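Folylpolyglutamate synthase/dihydrofolate synthase (Thermotoga maritima, PDB 1O5Z) probably adds L-glutamate to dihydropteroate and to tetrahydrofolate polyglutamates in ATP- and magnesium-dependent ligase reactions. Local coordinates at residues A[17-20]-A[21-24]; A[253-256]-A[257-261]; A[330-333]-A[334-338]. All blocks are in the same frame, centred on the assembly; numbering follows the deposited sequence.

From the N terminus the three contacts follow in series, and none nests in or crosses another. Interaction 1 (17-20 with 21-24) is a turn of helix 12-23, which packs against helices 105-122 and 132-146. Interaction 2 (253-256 with 257-261) closes a tight hairpin in a three-stranded antiparallel sheet, within the range of the Mur ligase middle domain. Interaction 3 (330-333 with 334-338) is a turn of helix 326-339 in the glutamate ligase domain, set against strand 414-418. Interactions 1 and 2 lie on opposite sides of the chain's centre, with centres 45 Å apart. Interactions 2 and 3 approach to about 15 Å between nearest atoms.

Interaction 1: A[17-20]-A[21-24]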
loop_
_atom_site.group_PDB
_atom_site.type_symbol
_atom_site.label_atom_id
_atom_site.label_comp_id
_atom_site.label_asym_id
_atom_site.label_seq_id
_atom_site.Cartn_x
_atom_site.Cartn_y
_atom_site.Cartn_z
ATOM N N GLU A 17 10.249 -5.847 -21.259
ATOM C CA GLU A 17 11.486 -6.644 -21.144
ATOM C C GLU A 17 12.241 -6.338 -19.844
ATOM O O GLU A 17 12.831 -7.225 -19.222
ATOM C CB GLU A 17 12.370 -6.355 -22.381
ATOM C CG GLU A 17 13.063 -7.534 -23.057
ATOM C CD GLU A 17 12.165 -8.741 -23.337
ATOM O OE1 GLU A 17 11.565 -8.866 -24.467
ATOM O OE2 GLU A 17 12.114 -9.607 -22.418
ATOM N N VAL A 18 12.209 -5.084 -19.406
ATOM C CA VAL A 18 12.685 -4.761 -18.059
ATOM C C VAL A 18 11.917 -5.556 -17.019
ATOM O O VAL A 18 12.508 -6.055 -16.063
ATOM C CB VAL A 18 12.511 -3.269 -17.680
ATOM C CG1 VAL A 18 12.755 -3.081 -16.212
ATOM C CG2 VAL A 18 13.458 -2.411 -18.459
ATOM N N LEU A 19 10.593 -5.620 -17.159
ATOM C CA LEU A 19 9.760 -6.321 -16.156
ATOM C C LEU A 19 10.006 -7.821 -16.207
ATOM O O LEU A 19 10.022 -8.473 -15.192
ATOM C CB LEU A 19 8.270 -6.018 -16.324
ATOM C CG LEU A 19 7.777 -4.593 -16.137
ATOM C CD1 LEU A 19 6.250 -4.563 -16.249
ATOM C CD2 LEU A 19 8.261 -4.038 -14.846
ATOM N N ARG A 20 10.233 -8.361 -17.396
ATOM C CA ARG A 20 10.679 -9.752 -17.464
ATOM C C ARG A 20 11.979 -9.999 -16.674
ATOM O O ARG A 20 12.067 -10.984 -15.959
ATOM C CB ARG A 20 10.789 -10.207 -18.905
ATOM C CG ARG A 20 9.428 -10.181 -19.584
ATOM C CD ARG A 20 9.389 -10.901 -20.899
ATOM N NE ARG A 20 8.169 -10.608 -21.654
ATOM C CZ ARG A 20 8.041 -9.648 -22.566
ATOM N NH1 ARG A 20 9.050 -8.862 -22.872
ATOM N NH2 ARG A 20 6.883 -9.476 -23.197
ATOM N N TYR A 21 12.966 -9.109 -16.794
ATOM C CA TYR A 21 14.224 -9.241 -16.051
ATOM C C TYR A 21 13.892 -9.146 -14.555
ATOM O O TYR A 21 14.328 -9.970 -13.770
ATOM C CB TYR A 21 15.327 -8.203 -16.492
ATOM C CG TYR A 21 16.446 -8.006 -15.442
ATOM C CD1 TYR A 21 16.238 -7.173 -14.321
ATOM C CD2 TYR A 21 17.678 -8.698 -15.533
ATOM C CE1 TYR A 21 17.194 -7.032 -13.320
ATOM C CE2 TYR A 21 18.683 -8.546 -14.539
ATOM C CZ TYR A 21 18.426 -7.703 -13.417
ATOM O OH TYR A 21 19.368 -7.523 -12.381
ATOM N N LEU A 22 13.123 -8.160 -14.133
ATOM C CA LEU A 22 12.798 -8.087 -12.724
ATOM C C LEU A 22 12.066 -9.354 -12.184
ATOM O O LEU A 22 12.375 -9.880 -11.097
ATOM C CB LEU A 22 11.974 -6.816 -12.442
ATOM C CG LEU A 22 12.720 -5.485 -12.575
ATOM C CD1 LEU A 22 11.768 -4.314 -12.411
ATOM C CD2 LEU A 22 13.812 -5.419 -11.525
ATOM N N TYR A 23 11.092 -9.827 -12.949
ATOM C CA TYR A 23 10.249 -10.890 -12.477
ATOM C C TYR A 23 10.873 -12.273 -12.711
ATOM O O TYR A 23 10.331 -13.253 -12.265
ATOM C CB TYR A 23 8.877 -10.797 -13.140
ATOM C CG TYR A 23 8.088 -9.522 -12.876
ATOM C CD1 TYR A 23 7.240 -9.016 -13.837
ATOM C CD2 TYR A 23 8.148 -8.859 -11.667
ATOM C CE1 TYR A 23 6.484 -7.876 -13.600
ATOM C CE2 TYR A 23 7.401 -7.700 -11.429
ATOM C CZ TYR A 23 6.595 -7.217 -12.398
ATOM O OH TYR A 23 5.863 -6.095 -12.199
ATOM N N HIS A 24 12.008 -12.358 -13.396
ATOM C CA HIS A 24 12.815 -13.589 -13.376
ATOM C C HIS A 24 13.500 -13.799 -11.985
ATOM O O HIS A 24 13.980 -14.903 -11.712
ATOM C CB HIS A 24 13.877 -13.636 -14.533
ATOM C CG HIS A 24 15.242 -13.083 -14.152
ATOM N ND1 HIS A 24 15.426 -11.840 -13.563
ATOM C CD2 HIS A 24 16.488 -13.605 -14.285
ATOM C CE1 HIS A 24 16.711 -11.630 -13.340
ATOM N NE2 HIS A 24 17.378 -12.685 -13.762
#
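Tyr23 lies alongside Leu19, one helical turn on, and the two side chains point the same way. CB of Tyr23 starts 3.3 Å from Leu19 O. That oxygen also accepts the backbone N-H of Tyr23, at 2.8 Å from Tyr23 N. Tyr23 CG stands beside its own backbone N (chi1 -61°), which lays the start of the ring along Leu19. CD1 of the ring comes 3.1 Å from Leu19 O. CE1 then passes Leu19 CB at 3.7 Å. At the tip, Tyr23 OH is 4.1 Å from Leu19 CD2. Beyond the segments the Tyr23 side chain touches His88 and Phe92.

This is i to i+4 packing in an alpha helix, the last turns of helix 12-23. Three further backbone bonds run from Tyr21, Leu22 and His24 to Glu17, Val18 and Arg20. Val18 and Leu22 form a second pair pointing the same way, with Val18 CG1 4.1 Å from Leu22 CD1. Val18 also touches helix 105-122, and Leu22 touches helix 132-146. On the exposed side Arg20 NH1 makes a salt bridge to Glu17 OE1 at 3.0 Å. Tyr21 OH is hydrogen-bonded to Asp123 OD1.

Interaction 2: A[253-256]-A[257-261]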
loop_
_atom_site.group_PDB
_atom_site.type_symbol
_atom_site.label_atom_id
_atom_site.label_comp_id
_atom_site.label_asym_id
_atom_site.label_seq_id
_atom_site.Cartn_x
_atom_site.Cartn_y
_atom_site.Cartn_z
ATOM N N ASP A 253 -11.414 15.491 13.749
ATOM C CA ASP A 253 -10.467 16.427 14.374
ATOM C C ASP A 253 -9.140 15.714 14.635
ATOM O O ASP A 253 -9.123 14.504 14.857
ATOM C CB ASP A 253 -10.999 16.966 15.706
ATOM C CG ASP A 253 -12.367 17.569 15.586
ATOM O OD1 ASP A 253 -12.732 18.006 14.469
ATOM O OD2 ASP A 253 -13.158 17.631 16.558
ATOM N N TYR A 254 -8.041 16.463 14.598
ATOM C CA TYR A 254 -6.711 15.962 14.953
ATOM C C TYR A 254 -6.134 16.807 16.094
ATOM O O TYR A 254 -6.298 18.022 16.073
ATOM C CB TYR A 254 -5.785 16.037 13.736
ATOM C CG TYR A 254 -4.323 15.768 14.065
ATOM C CD1 TYR A 254 -3.829 14.463 14.152
ATOM C CD2 TYR A 254 -3.439 16.820 14.296
ATOM C CE1 TYR A 254 -2.471 14.216 14.452
ATOM C CE2 TYR A 254 -2.106 16.596 14.599
ATOM C CZ TYR A 254 -1.625 15.294 14.682
ATOM O OH TYR A 254 -0.309 15.091 14.991
ATOM N N CYS A 255 -5.479 16.171 17.071
ATOM C CA CYS A 255 -4.721 16.855 18.135
ATOM C C CYS A 255 -3.291 16.358 18.186
ATOM O O CYS A 255 -3.059 15.239 18.595
ATOM C CB CYS A 255 -5.327 16.575 19.508
ATOM S SG CYS A 255 -7.023 17.133 19.724
ATOM N N GLY A 256 -2.331 17.174 17.789
ATOM C CA GLY A 256 -0.915 16.819 17.935
ATOM C C GLY A 256 -0.214 18.068 18.402
ATOM O O GLY A 256 -0.741 18.724 19.259
ATOM N N GLU A 257 0.946 18.424 17.838
ATOM C CA GLU A 257 1.496 19.768 18.045
ATOM C C GLU A 257 0.424 20.751 17.653
ATOM O O GLU A 257 0.078 21.625 18.421
ATOM C CB GLU A 257 2.711 20.022 17.175
ATOM C CG GLU A 257 4.005 19.422 17.699
ATOM C CD GLU A 257 5.265 20.093 17.108
ATOM O OE1 GLU A 257 5.823 21.003 17.789
ATOM O OE2 GLU A 257 5.708 19.718 15.981
ATOM N N ASN A 258 -0.096 20.577 16.447
ATOM C CA ASN A 258 -1.220 21.338 15.954
ATOM C C ASN A 258 -2.522 20.615 16.171
ATOM O O ASN A 258 -2.578 19.392 16.329
ATOM C CB ASN A 258 -1.103 21.587 14.460
ATOM C CG ASN A 258 0.211 22.212 14.086
ATOM O OD1 ASN A 258 0.716 23.067 14.800
ATOM N ND2 ASN A 258 0.803 21.751 12.984
ATOM N N THR A 259 -3.576 21.411 16.121
ATOM C CA THR A 259 -4.931 20.951 16.251
ATOM C C THR A 259 -5.697 21.402 15.022
ATOM O O THR A 259 -5.545 22.527 14.557
ATOM C CB THR A 259 -5.512 21.502 17.548
ATOM O OG1 THR A 259 -5.011 20.705 18.630
ATOM C CG2 THR A 259 -7.042 21.345 17.609
ATOM N N PHE A 260 -6.471 20.481 14.467
ATOM C CA PHE A 260 -7.274 20.738 13.294
ATOM C C PHE A 260 -8.647 20.148 13.571
ATOM O O PHE A 260 -8.765 19.094 14.208
ATOM C CB PHE A 260 -6.646 20.099 12.072
ATOM C CG PHE A 260 -5.268 20.609 11.766
ATOM C CD1 PHE A 260 -4.161 19.776 11.869
ATOM C CD2 PHE A 260 -5.074 21.941 11.370
ATOM C CE1 PHE A 260 -2.870 20.264 11.574
ATOM C CE2 PHE A 260 -3.788 22.442 11.072
ATOM C CZ PHE A 260 -2.689 21.606 11.182
ATOM N N GLU A 261 -9.684 20.853 13.135
ATOM C CA GLU A 261 -11.050 20.393 13.308
ATOM C C GLU A 261 -11.711 20.179 11.945
ATOM O O GLU A 261 -11.447 20.919 11.004
ATOM C CB GLU A 261 -11.859 21.416 14.106
ATOM C CG GLU A 261 -11.168 22.006 15.330
ATOM C CD GLU A 261 -12.147 22.846 16.118
ATOM O OE1 GLU A 261 -13.260 22.341 16.404
ATOM O OE2 GLU A 261 -11.838 24.011 16.441
#
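Tyr254 and Phe260 face each other across two antiparallel strands as a hydrogen-bonded pair. Tyr254 N donates to Phe260 O at 2.8 Å, and Phe260 N donates to Tyr254 O at 2.9 Å. Both bonds are fairly straight, with angles of 160° and 164° at the hydrogen.

The two rings leave the same face of the sheet and lie side by side. They meet at Tyr254 CD2 and Phe260 CD1, 3.9 Å apart. Both rings lean toward the turn. CG of Tyr254 is anti to its N (chi1 170°), and CE2 of Tyr254 lies 3.3 Å from Asn258 O. Tyr254 OH is hydrogen-bonded to Glu284, which also takes the backbone N-H groups of Glu257 and Asn258. One carboxylate thus ties the ring tip and the turn to helix 271-286. Phe260 packs on helix 292-301.

Gly256 lies just beyond the last bridge pair. Its N donates to Asn258 O at 2.7 Å, so the same oxygen meets both the glycine N-H and the tyrosine ring. Gly256 CA lies 3.5 Å from Tyr254 OH, so the ring tip sits close to the glycine. Cys255 and Thr259 form that last pair, non-hydrogen-bonded, on the other face. Together these residues make a tight antiparallel beta hairpin, whose turn is Gly256, Glu257 and Asn258, at the edge of a three-stranded sheet.

Interaction 3: A[330-333]-A[334-338]; sequences ESLV and RSLKL
Glu330 and Arg334 cross at an angle on the outer side of an alpha helix, helix 326-339 of the glutamate ligase domain. The guanidinium comes back to the glutamate stem, NH1 first. This NH1 lies 3.1 Å from Glu330 CG, so the touching group on the acid is a methylene. The carboxylate and guanidinium planes are 67° apart. Glu330 OE2 stays 4.2 Å from Arg334 NH2 and well out of the guanidinium plane. No N-H points at it, and any attraction is probably one of charge alone. Glu330 OE2 also has a long, weak ion pair with Lys363.

The chain of Arg334 runs extended from CG to NE. Its CG stands beside the backbone N (chi1 -65°), which brings that atom to 3.2 Å from Glu330 O. The helix bond of the same pair, Arg334 N to Glu330 O, is 3.2 Å long.

On the inner side Leu332 and Leu336 are also set at a slant to each other, with CG of Leu332 meeting CD1 of Leu336. Both pack on Val416 of strand 414-418, so this side joins the helix to the sheet of the domain. Leu336 N donates almost straight to Leu332 O, with 170° at the hydrogen.

Val333 and Lys337 point the same way, side by side. The lysine chain bends at chi2 and chi4 and brings NZ back to Val333 CG1.

Near Ser335 a water bridges two turns. It lies 2.6 Å from Ser335 OG and donates a weak bond to Ser331 O, which also accepts Ser335 N at 3.0 Å.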
loop_
_atom_site.group_PDB
_atom_site.type_symbol
_atom_site.label_atom_id
_atom_site.label_comp_id
_atom_site.label_asym_id
_atom_site.label_seq_id
_atom_site.Cartn_x
_atom_site.Cartn_y
_atom_site.Cartn_z
ATOM N N GLU A 330 -13.445 -10.372 6.713
ATOM C CA GLU A 330 -14.169 -9.942 7.903
ATOM C C GLU A 330 -14.088 -8.417 8.065
ATOM O O GLU A 330 -15.072 -7.788 8.409
ATOM C CB GLU A 330 -13.580 -10.657 9.118
ATOM C CG GLU A 330 -14.327 -10.485 10.436
ATOM C CD GLU A 330 -15.422 -11.523 10.610
ATOM O OE1 GLU A 330 -16.382 -11.505 9.771
ATOM O OE2 GLU A 330 -15.303 -12.358 11.556
ATOM N N SER A 331 -12.922 -7.828 7.827
ATOM C CA SER A 331 -12.783 -6.360 7.845
ATOM C C SER A 331 -13.595 -5.674 6.768
ATOM O O SER A 331 -14.115 -4.579 6.972
ATOM C CB SER A 331 -11.337 -5.935 7.590
ATOM O OG SER A 331 -10.565 -6.300 8.680
ATOM N N LEU A 332 -13.642 -6.295 5.600
ATOM C CA LEU A 332 -14.397 -5.746 4.519
ATOM C C LEU A 332 -15.839 -5.611 4.960
ATOM O O LEU A 332 -16.431 -4.577 4.788
ATOM C CB LEU A 332 -14.279 -6.631 3.266
ATOM C CG LEU A 332 -15.180 -6.186 2.117
ATOM C CD1 LEU A 332 -14.796 -4.740 1.768
ATOM C CD2 LEU A 332 -15.051 -7.075 0.931
ATOM N N VAL A 333 -16.373 -6.666 5.558
ATOM C CA VAL A 333 -17.773 -6.746 5.891
ATOM C C VAL A 333 -18.135 -5.727 6.936
ATOM O O VAL A 333 -19.225 -5.178 6.915
ATOM C CB VAL A 333 -18.108 -8.153 6.423
ATOM C CG1 VAL A 333 -19.464 -8.168 7.134
ATOM C CG2 VAL A 333 -18.051 -9.203 5.313
ATOM N N ARG A 334 -17.223 -5.518 7.879
ATOM C CA ARG A 334 -17.338 -4.471 8.888
ATOM C C ARG A 334 -17.443 -3.113 8.235
ATOM O O ARG A 334 -18.293 -2.307 8.564
ATOM C CB ARG A 334 -16.101 -4.452 9.770
ATOM C CG ARG A 334 -15.936 -5.685 10.593
ATOM C CD ARG A 334 -15.228 -5.471 11.925
ATOM N NE ARG A 334 -15.539 -6.596 12.809
ATOM C CZ ARG A 334 -14.855 -7.739 12.873
ATOM N NH1 ARG A 334 -13.772 -7.909 12.111
ATOM N NH2 ARG A 334 -15.247 -8.708 13.711
ATOM N N SER A 335 -16.537 -2.856 7.324
ATOM C CA SER A 335 -16.559 -1.622 6.553
ATOM C C SER A 335 -17.838 -1.439 5.718
ATOM O O SER A 335 -18.427 -0.365 5.715
ATOM C CB SER A 335 -15.299 -1.565 5.684
ATOM O OG SER A 335 -14.201 -1.254 6.537
ATOM N N LEU A 336 -18.276 -2.504 5.048
ATOM C CA LEU A 336 -19.586 -2.533 4.379
ATOM C C LEU A 336 -20.772 -2.197 5.253
ATOM O O LEU A 336 -21.700 -1.567 4.785
ATOM C CB LEU A 336 -19.849 -3.885 3.744
ATOM C CG LEU A 336 -18.987 -4.185 2.551
ATOM C CD1 LEU A 336 -19.090 -5.622 2.279
ATOM C CD2 LEU A 336 -19.436 -3.361 1.339
ATOM N N LYS A 337 -20.767 -2.623 6.511
ATOM C CA LYS A 337 -21.892 -2.368 7.390
ATOM C C LYS A 337 -21.972 -0.884 7.798
ATOM O O LYS A 337 -23.043 -0.369 8.183
ATOM C CB LYS A 337 -21.834 -3.288 8.624
ATOM C CG LYS A 337 -21.906 -4.825 8.375
ATOM C CD LYS A 337 -22.630 -5.540 9.576
ATOM C CE LYS A 337 -22.219 -7.035 9.862
ATOM N NZ LYS A 337 -22.239 -7.947 8.665
ATOM N N LEU A 338 -20.843 -0.196 7.718
ATOM C CA LEU A 338 -20.794 1.202 8.098
ATOM C C LEU A 338 -21.315 2.092 7.006
ATOM O O LEU A 338 -22.028 3.034 7.262
ATOM C CB LEU A 338 -19.370 1.635 8.386
ATOM C CG LEU A 338 -18.806 1.298 9.752
ATOM C CD1 LEU A 338 -17.374 1.763 9.787
ATOM C CD2 LEU A 338 -19.625 1.940 10.882
HETATM O O HOH W 1 -12.040 -2.354 5.555
#